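PDB 2Z8U: TATA-box-binding protein from Methanococcus jannaschii, which probably binds the TATA box close to the transcription start and so helps activate archaeal genes transcribed by RNA polymerase. Local coordinates for residues B[39-44]-B[51-56]; B[146-151]-B[172-177]; B[113-118]-B[152-157]. All blocks are in the same frame, centred on the assembly; numbering follows the deposited sequence.

Interaction 1 of 3, residues B[39-44]-B[51-56]; sequences NAEYEP and VCRLSV
Asn39 enters the contact through its carbonyl: Arg53 N points almost straight at Asn39 O, but at 3.4 Å this is a weak hydrogen bond. Ala40 comes next, opposite Cys52, as the non-hydrogen-bonded pair of a short antiparallel bridge. No N-H joins these two residues; instead, Ala40 CA lies 3.2 Å from Val51 O in a CA-H...O contact. Glu41 then forms the hydrogen-bonded pair with Val51, with Glu41 N to Val51 O at 2.7 Å and Val51 N to Glu41 O at 2.9 Å. Its side chain runs fully extended, CG anti to the backbone N (chi1 -175°), in the same direction as Arg53. Lying alongside it, Glu41 brings OE1 to 3.2 Å from NH2 of Arg53. OE1 sits at the edge of the guanidinium, near its plane, while the carboxylate plane is turned 44° from it and the N-H points poorly, so the hydrogen bond within this salt bridge is weak. Val51 covers one face of the same guanidinium, its CG1 3.8 Å from the plane over the centre. This is the outer hairpin of the first repeat in the TBP saddle. Cys52 faces helix 77-94, while Val51 and Arg53 reach a second subunit, packing on its Met127 and pairing with its Asp123, respectively. Arg53 is thus shared between two carboxylates, the weakly bonded Glu41 of its own chain and Asp123 of the neighbouring copy, which together probably compensate its charge where the subunits meet.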
loop_
_atom_site.group_PDB
_atom_site.type_symbol
_atom_site.label_atom_id
_atom_site.label_comp_id
_atom_site.label_asym_id
_atom_site.label_seq_id
_atom_site.Cartn_x
_atom_site.Cartn_y
_atom_site.Cartn_z
ATOM N N ASN B 39 -19.371 -11.376 40.233
ATOM C CA ASN B 39 -19.525 -11.019 38.820
ATOM C C ASN B 39 -18.198 -10.982 38.064
ATOM O O ASN B 39 -18.080 -10.261 37.057
ATOM C CB ASN B 39 -20.216 -9.650 38.668
ATOM C CG ASN B 39 -21.604 -9.610 39.286
ATOM O OD1 ASN B 39 -22.068 -8.551 39.709
ATOM N ND2 ASN B 39 -22.275 -10.755 39.336
ATOM N N ALA B 40 -17.200 -11.722 38.553
ATOM C CA ALA B 40 -15.847 -11.684 37.978
ATOM C C ALA B 40 -15.677 -12.803 36.977
ATOM O O ALA B 40 -16.021 -13.962 37.259
ATOM C CB ALA B 40 -14.774 -11.787 39.067
ATOM N N GLU B 41 -15.174 -12.451 35.804
ATOM C CA GLU B 41 -14.833 -13.421 34.765
ATOM C C GLU B 41 -13.313 -13.447 34.624
ATOM O O GLU B 41 -12.696 -12.413 34.301
ATOM C CB GLU B 41 -15.491 -13.013 33.449
ATOM C CG GLU B 41 -15.302 -14.009 32.304
ATOM C CD GLU B 41 -15.890 -13.535 30.967
ATOM O OE1 GLU B 41 -16.427 -12.409 30.895
ATOM O OE2 GLU B 41 -15.809 -14.304 29.979
ATOM N N TYR B 42 -12.709 -14.604 34.886
ATOM C CA TYR B 42 -11.256 -14.757 34.775
ATOM C C TYR B 42 -10.864 -16.115 34.196
ATOM O O TYR B 42 -11.059 -17.144 34.836
ATOM C CB TYR B 42 -10.580 -14.538 36.141
ATOM C CG TYR B 42 -9.067 -14.648 36.136
ATOM C CD1 TYR B 42 -8.290 -13.892 35.252
ATOM C CD2 TYR B 42 -8.413 -15.490 37.031
ATOM C CE1 TYR B 42 -6.903 -13.990 35.251
ATOM C CE2 TYR B 42 -7.030 -15.589 37.042
ATOM C CZ TYR B 42 -6.281 -14.828 36.150
ATOM O OH TYR B 42 -4.900 -14.930 36.151
ATOM N N GLU B 43 -10.321 -16.100 32.981
ATOM C CA GLU B 43 -9.896 -17.321 32.281
ATOM C C GLU B 43 -8.479 -17.089 31.781
ATOM O O GLU B 43 -8.284 -16.688 30.626
ATOM C CB GLU B 43 -10.813 -17.608 31.087
ATOM C CG GLU B 43 -12.232 -17.045 31.196
ATOM C CD GLU B 43 -13.274 -18.106 31.507
ATOM O OE1 GLU B 43 -14.481 -17.764 31.491
ATOM O OE2 GLU B 43 -12.901 -19.275 31.755
ATOM N N PRO B 44 -7.483 -17.296 32.661
ATOM C CA PRO B 44 -6.098 -16.909 32.370
ATOM C C PRO B 44 -5.462 -17.636 31.174
ATOM O O PRO B 44 -4.540 -17.105 30.554
ATOM C CB PRO B 44 -5.356 -17.234 33.669
ATOM C CG PRO B 44 -6.222 -18.215 34.392
ATOM C CD PRO B 44 -7.627 -17.889 34.006
ATOM N N VAL B 51 -12.245 -9.586 34.350
ATOM C CA VAL B 51 -13.386 -8.695 34.085
ATOM C C VAL B 51 -14.377 -8.721 35.238
ATOM O O VAL B 51 -14.784 -9.789 35.671
ATOM C CB VAL B 51 -14.121 -9.066 32.763
ATOM C CG1 VAL B 51 -15.311 -8.140 32.512
ATOM C CG2 VAL B 51 -13.153 -9.032 31.588
ATOM N N CYS B 52 -14.729 -7.540 35.749
ATOM C CA CYS B 52 -15.744 -7.400 36.785
ATOM C C CYS B 52 -16.841 -6.454 36.294
ATOM O O CYS B 52 -16.571 -5.305 35.951
ATOM C CB CYS B 52 -15.160 -6.871 38.095
ATOM S SG CYS B 52 -16.462 -6.697 39.415
ATOM N N ARG B 53 -18.073 -6.948 36.262
ATOM C CA ARG B 53 -19.205 -6.166 35.770
ATOM C C ARG B 53 -20.135 -5.799 36.907
ATOM O O ARG B 53 -20.821 -6.660 37.462
ATOM C CB ARG B 53 -19.951 -6.917 34.674
ATOM C CG ARG B 53 -19.392 -6.675 33.288
ATOM C CD ARG B 53 -20.170 -7.448 32.243
ATOM N NE ARG B 53 -19.426 -8.618 31.784
ATOM C CZ ARG B 53 -18.716 -8.650 30.660
ATOM N NH1 ARG B 53 -18.666 -7.572 29.875
ATOM N NH2 ARG B 53 -18.061 -9.760 30.316
ATOM N N LEU B 54 -20.127 -4.517 37.265
ATOM C CA LEU B 54 -20.967 -3.994 38.338
ATOM C C LEU B 54 -22.357 -3.649 37.840
ATOM O O LEU B 54 -22.531 -3.179 36.710
ATOM C CB LEU B 54 -20.322 -2.778 39.005
ATOM C CG LEU B 54 -19.048 -3.090 39.789
ATOM C CD1 LEU B 54 -18.374 -1.824 40.284
ATOM C CD2 LEU B 54 -19.372 -4.024 40.948
ATOM N N SER B 55 -23.343 -3.899 38.698
ATOM C CA SER B 55 -24.742 -3.648 38.373
ATOM C C SER B 55 -25.198 -2.242 38.768
ATOM O O SER B 55 -25.951 -1.593 38.029
ATOM C CB SER B 55 -25.633 -4.702 39.036
ATOM O OG SER B 55 -26.980 -4.283 39.015
ATOM N N VAL B 56 -24.773 -1.791 39.946
ATOM C CA VAL B 56 -25.086 -0.441 40.421
ATOM C C VAL B 56 -23.767 0.205 40.831
ATOM O O VAL B 56 -23.157 -0.218 41.812
ATOM C CB VAL B 56 -26.100 -0.436 41.617
ATOM C CG1 VAL B 56 -26.349 0.988 42.116
ATOM C CG2 VAL B 56 -27.437 -1.095 41.234
#

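Interaction 2 of 3, residues B[146-151]-B[172-177]; sequences DDPKVV and KRALKK
Pro148, preceded by a cis peptide bond, brings the tight turn between strands 141-146 and 149-154 up against helix 168-183, its CA 6.4 Å from that of Ala174. On the helix, Arg173 reaches across to Asp147. The Arg173 chain is bent at chi3 (44°), which swings the guanidinium round to the turn, and a single nitrogen, NH2, meets both carboxylate oxygens of Asp147: OD2 at 2.7 Å and OD1 at 3.0 Å. The bond to OD1 is nearly straight. OD1 lies in the guanidinium plane, but NH2 approaches it from above the carboxylate plane, and the two flat groups are turned 46° against each other. Pro148 CD sits 3.8 Å over one guanidinium face, toward its rim. Deeper in, the proline ring presses CG on Ala174 CB at 4.0 Å, and Val150 CG2 reaches the same methyl; Ile162 of strand 159-163 touches both Val150 and Ala174. One turn further along the helix, Lys177 lays its CD 3.3 Å from Asp147 O. The contact thus ties a hairpin turn to the long helix backing the second repeat. Arg173 NH1 has a second salt bridge, to Asp170 of the same helix, so one guanidinium joins two aspartates. Beside the apolar cluster of Pro148, Val150 and Ala174, the Asp147 carboxylate has a second positive group nearby, Lys177 NZ at 4.5 Å from OD2, which probably favours its ionised form.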
loop_
_atom_site.group_PDB
_atom_site.type_symbol
_atom_site.label_atom_id
_atom_site.label_comp_id
_atom_site.label_asym_id
_atom_site.label_seq_id
_atom_site.Cartn_x
_atom_site.Cartn_y
_atom_site.Cartn_z
ATOM N N ASP B 146 -9.067 16.467 13.326
ATOM C CA ASP B 146 -7.676 16.293 13.743
ATOM C C ASP B 146 -7.290 17.181 14.924
ATOM O O ASP B 146 -6.245 16.969 15.541
ATOM C CB ASP B 146 -6.707 16.502 12.567
ATOM C CG ASP B 146 -6.901 15.493 11.453
ATOM O OD1 ASP B 146 -7.435 14.377 11.691
ATOM O OD2 ASP B 146 -6.512 15.820 10.315
ATOM N N ASP B 147 -8.122 18.174 15.227
ATOM C CA ASP B 147 -7.954 18.978 16.431
ATOM C C ASP B 147 -9.296 19.517 16.957
ATOM O O ASP B 147 -9.887 20.408 16.347
ATOM C CB ASP B 147 -6.969 20.127 16.208
ATOM C CG ASP B 147 -6.756 20.948 17.462
ATOM O OD1 ASP B 147 -6.345 20.367 18.491
ATOM O OD2 ASP B 147 -7.019 22.170 17.431
ATOM N N PRO B 148 -9.797 18.958 18.076
ATOM C CA PRO B 148 -9.189 17.829 18.771
ATOM C C PRO B 148 -9.310 16.564 17.932
ATOM O O PRO B 148 -10.100 16.520 16.976
ATOM C CB PRO B 148 -10.015 17.717 20.064
ATOM C CG PRO B 148 -11.318 18.329 19.740
ATOM C CD PRO B 148 -11.034 19.417 18.736
ATOM N N LYS B 149 -8.512 15.561 18.267
ATOM C CA LYS B 149 -8.518 14.297 17.532
ATOM C C LYS B 149 -9.742 13.504 17.955
ATOM O O LYS B 149 -9.712 12.783 18.954
ATOM C CB LYS B 149 -7.230 13.521 17.815
ATOM C CG LYS B 149 -7.180 12.132 17.196
ATOM C CD LYS B 149 -5.968 11.354 17.721
ATOM C CE LYS B 149 -6.021 9.904 17.234
ATOM N NZ LYS B 149 -4.971 9.082 17.907
ATOM N N VAL B 150 -10.834 13.674 17.208
ATOM C CA VAL B 150 -12.112 13.044 17.546
ATOM C C VAL B 150 -12.792 12.458 16.313
ATOM O O VAL B 150 -12.450 12.800 15.187
ATOM C CB VAL B 150 -13.077 14.024 18.255
ATOM C CG1 VAL B 150 -12.485 14.467 19.606
ATOM C CG2 VAL B 150 -13.384 15.219 17.386
ATOM N N VAL B 151 -13.752 11.571 16.545
ATOM C CA VAL B 151 -14.603 11.051 15.492
ATOM C C VAL B 151 -15.979 11.548 15.779
ATOM O O VAL B 151 -16.470 11.424 16.908
ATOM C CB VAL B 151 -14.594 9.499 15.419
ATOM C CG1 VAL B 151 -15.679 8.986 14.418
ATOM C CG2 VAL B 151 -13.238 9.035 15.007
ATOM N N LYS B 172 -16.294 20.681 23.816
ATOM C CA LYS B 172 -16.772 22.025 23.481
ATOM C C LYS B 172 -16.082 22.568 22.232
ATOM O O LYS B 172 -16.740 23.113 21.346
ATOM C CB LYS B 172 -16.538 22.977 24.656
ATOM C CG LYS B 172 -17.546 22.844 25.789
ATOM C CD LYS B 172 -17.103 23.661 26.999
ATOM C CE LYS B 172 -17.971 23.370 28.197
ATOM N NZ LYS B 172 -17.446 24.057 29.414
ATOM N N ARG B 173 -14.760 22.422 22.173
ATOM C CA ARG B 173 -13.954 22.852 21.019
ATOM C C ARG B 173 -14.347 22.118 19.733
ATOM O O ARG B 173 -14.355 22.706 18.644
ATOM C CB ARG B 173 -12.474 22.603 21.296
ATOM C CG ARG B 173 -11.909 23.342 22.495
ATOM C CD ARG B 173 -10.413 23.044 22.683
ATOM N NE ARG B 173 -9.691 23.075 21.414
ATOM C CZ ARG B 173 -8.902 22.104 20.954
ATOM N NH1 ARG B 173 -8.690 20.997 21.661
ATOM N NH2 ARG B 173 -8.314 22.246 19.775
ATOM N N ALA B 174 -14.642 20.823 19.871
ATOM C CA ALA B 174 -15.159 20.006 18.783
ATOM C C ALA B 174 -16.526 20.500 18.299
ATOM O O ALA B 174 -16.745 20.653 17.088
ATOM C CB ALA B 174 -15.251 18.555 19.234
ATOM N N LEU B 175 -17.443 20.745 19.239
ATOM C CA LEU B 175 -18.772 21.278 18.893
ATOM C C LEU B 175 -18.716 22.590 18.095
ATOM O O LEU B 175 -19.391 22.701 17.073
ATOM C CB LEU B 175 -19.684 21.407 20.121
ATOM C CG LEU B 175 -21.119 21.904 19.870
ATOM C CD1 LEU B 175 -21.883 20.862 19.051
ATOM C CD2 LEU B 175 -21.816 22.182 21.190
ATOM N N LYS B 176 -17.902 23.553 18.534
ATOM C CA LYS B 176 -17.740 24.822 17.796
ATOM C C LYS B 176 -17.340 24.567 16.335
ATOM O O LYS B 176 -17.905 25.163 15.416
ATOM C CB LYS B 176 -16.741 25.758 18.501
ATOM C CG LYS B 176 -16.331 27.013 17.709
ATOM C CD LYS B 176 -17.220 28.218 18.015
ATOM C CE LYS B 176 -17.147 29.337 16.951
ATOM N NZ LYS B 176 -15.776 29.663 16.470
ATOM N N LYS B 177 -16.386 23.661 16.131
ATOM C CA LYS B 177 -15.917 23.318 14.785
ATOM C C LYS B 177 -16.969 22.630 13.924
ATOM O O LYS B 177 -17.128 22.977 12.760
ATOM C CB LYS B 177 -14.632 22.493 14.841
ATOM C CG LYS B 177 -13.398 23.368 14.976
ATOM C CD LYS B 177 -12.250 22.631 15.636
ATOM C CE LYS B 177 -11.012 23.517 15.746
ATOM N NZ LYS B 177 -10.184 23.457 14.508
#

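Interaction 3 of 3, residues B[113-118]-B[152-157]; sequences ADLGIE and VLIFGS
Leu115 meets Ile154 at the end of strand 149-154, and Glu118 meets the turn that follows it, in the second TBP repeat, a curved antiparallel sheet backed by a long helix. Strands 105-114 and 149-154 are not direct neighbours there; strand 159-163 runs between them, and it is beyond the strand ends that the chains approach, Glu118 CA lying 5.1 Å from Ser157 CA. Glu118 can be followed outward. Its CB sits 3.3 Å from the carbonyl oxygen of Gly156. CG, placed beside the backbone N (chi1 -59°), stays near that oxygen at 3.7 Å and also comes 3.8 Å from Ser157 O, so the start of the chain leans on two successive carbonyls of the turn before it extends away. That turn has its own brace: Ser157 OG is hydrogen-bonded to Lys159 N. On the helix side of the sheet, Leu115 and Ile154 pack on helix 168-183, on Leu179 and Ile182 respectively. Ile154 also touches Pro119, just past the first segment. The two side chains, Leu115 and Ile154, cross at about a right angle, and their single point of approach is methyl to methyl: CD1 of Leu115 stands 4.0 Å from CG2 of Ile154.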
loop_
_atom_site.group_PDB
_atom_site.type_symbol
_atom_site.label_atom_id
_atom_site.label_comp_id
_atom_site.label_asym_id
_atom_site.label_seq_id
_atom_site.Cartn_x
_atom_site.Cartn_y
_atom_site.Cartn_z
ATOM N N ALA B 113 -24.705 16.232 21.321
ATOM C CA ALA B 113 -25.254 17.563 21.192
ATOM C C ALA B 113 -26.323 17.538 20.098
ATOM O O ALA B 113 -26.485 16.558 19.387
ATOM C CB ALA B 113 -24.168 18.568 20.886
ATOM N N ASP B 114 -27.089 18.609 19.998
ATOM C CA ASP B 114 -28.103 18.670 18.966
ATOM C C ASP B 114 -27.846 19.915 18.156
ATOM O O ASP B 114 -27.642 20.997 18.717
ATOM C CB ASP B 114 -29.510 18.642 19.576
ATOM C CG ASP B 114 -29.964 17.227 19.903
ATOM O OD1 ASP B 114 -30.401 16.504 19.000
ATOM O OD2 ASP B 114 -29.887 16.817 21.066
ATOM N N LEU B 115 -27.783 19.744 16.836
ATOM C CA LEU B 115 -27.446 20.861 15.944
ATOM C C LEU B 115 -28.514 21.964 15.955
ATOM O O LEU B 115 -28.196 23.121 15.714
ATOM C CB LEU B 115 -27.251 20.375 14.509
ATOM C CG LEU B 115 -26.010 19.535 14.152
ATOM C CD1 LEU B 115 -26.073 19.187 12.666
ATOM C CD2 LEU B 115 -24.707 20.263 14.488
ATOM N N GLY B 116 -29.765 21.595 16.224
ATOM C CA GLY B 116 -30.892 22.566 16.146
ATOM C C GLY B 116 -31.509 22.607 14.755
ATOM O O GLY B 116 -32.574 23.244 14.530
ATOM N N ILE B 117 -30.861 21.902 13.823
ATOM C CA ILE B 117 -31.379 21.729 12.461
ATOM C C ILE B 117 -31.292 20.272 12.047
ATOM O O ILE B 117 -30.501 19.499 12.612
ATOM C CB ILE B 117 -30.635 22.617 11.413
ATOM C CG1 ILE B 117 -29.130 22.330 11.429
ATOM C CG2 ILE B 117 -30.902 24.105 11.670
ATOM C CD1 ILE B 117 -28.595 21.836 10.129
ATOM N N GLU B 118 -32.124 19.892 11.091
ATOM C CA GLU B 118 -32.058 18.574 10.478
ATOM C C GLU B 118 -31.170 18.668 9.233
ATOM O O GLU B 118 -31.610 19.171 8.194
ATOM C CB GLU B 118 -33.452 18.045 10.167
ATOM C CG GLU B 118 -34.352 17.926 11.399
ATOM C CD GLU B 118 -35.780 17.605 11.043
ATOM O OE1 GLU B 118 -36.117 17.565 9.837
ATOM O OE2 GLU B 118 -36.584 17.397 11.955
ATOM N N VAL B 152 -16.600 12.149 14.770
ATOM C CA VAL B 152 -17.940 12.735 14.933
ATOM C C VAL B 152 -18.937 11.970 14.060
ATOM O O VAL B 152 -18.617 11.608 12.935
ATOM C CB VAL B 152 -17.951 14.230 14.541
ATOM C CG1 VAL B 152 -19.352 14.851 14.764
ATOM C CG2 VAL B 152 -16.884 15.009 15.347
ATOM N N LEU B 153 -20.103 11.679 14.612
ATOM C CA LEU B 153 -21.206 11.139 13.830
ATOM C C LEU B 153 -22.349 12.138 13.870
ATOM O O LEU B 153 -22.753 12.600 14.947
ATOM C CB LEU B 153 -21.677 9.797 14.386
ATOM C CG LEU B 153 -20.598 8.834 14.893
ATOM C CD1 LEU B 153 -21.261 7.709 15.661
ATOM C CD2 LEU B 153 -19.779 8.290 13.736
ATOM N N ILE B 154 -22.852 12.486 12.699
ATOM C CA ILE B 154 -23.944 13.440 12.585
ATOM C C ILE B 154 -25.144 12.734 11.986
ATOM O O ILE B 154 -25.030 12.129 10.912
ATOM C CB ILE B 154 -23.562 14.618 11.664
ATOM C CG1 ILE B 154 -22.291 15.321 12.175
ATOM C CG2 ILE B 154 -24.759 15.583 11.556
ATOM C CD1 ILE B 154 -21.659 16.327 11.199
ATOM N N PHE B 155 -26.291 12.846 12.652
ATOM C CA PHE B 155 -27.516 12.177 12.216
ATOM C C PHE B 155 -28.501 13.150 11.575
ATOM O O PHE B 155 -28.445 14.359 11.849
ATOM C CB PHE B 155 -28.129 11.403 13.392
ATOM C CG PHE B 155 -27.202 10.358 13.938
ATOM C CD1 PHE B 155 -27.073 9.136 13.284
ATOM C CD2 PHE B 155 -26.379 10.631 15.030
ATOM C CE1 PHE B 155 -26.170 8.169 13.737
ATOM C CE2 PHE B 155 -25.467 9.662 15.497
ATOM C CZ PHE B 155 -25.378 8.432 14.851
ATOM N N GLY B 156 -29.365 12.625 10.694
ATOM C CA GLY B 156 -30.380 13.446 9.992
ATOM C C GLY B 156 -31.319 14.160 10.956
ATOM O O GLY B 156 -31.943 15.167 10.609
ATOM N N SER B 157 -31.410 13.642 12.177
ATOM C CA SER B 157 -32.248 14.246 13.216
ATOM C C SER B 157 -31.663 15.573 13.728
ATOM O O SER B 157 -32.381 16.385 14.316
ATOM C CB SER B 157 -32.379 13.274 14.401
ATOM O OG SER B 157 -31.119 13.015 14.993
#

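In the fold
All three contacts reach the same ten-stranded antiparallel sheet, but interaction 1 belongs to the first repeat and interactions 2 and 3 to the second, on opposite sides of the chain's centre. From centre to centre, interaction 1 lies about 34 Å from interaction 2 and about 36 Å from interaction 3. Interactions 2 and 3 have their centres only about 15 Å apart, share strand 149-154 and touch where Leu175 CD1 packs 3.7 Å from Ala113 CB. In TBP the concave face of this saddle takes the DNA; here each contact includes residues that meet a second subunit, in interaction 1 from the face away from helix 77-94.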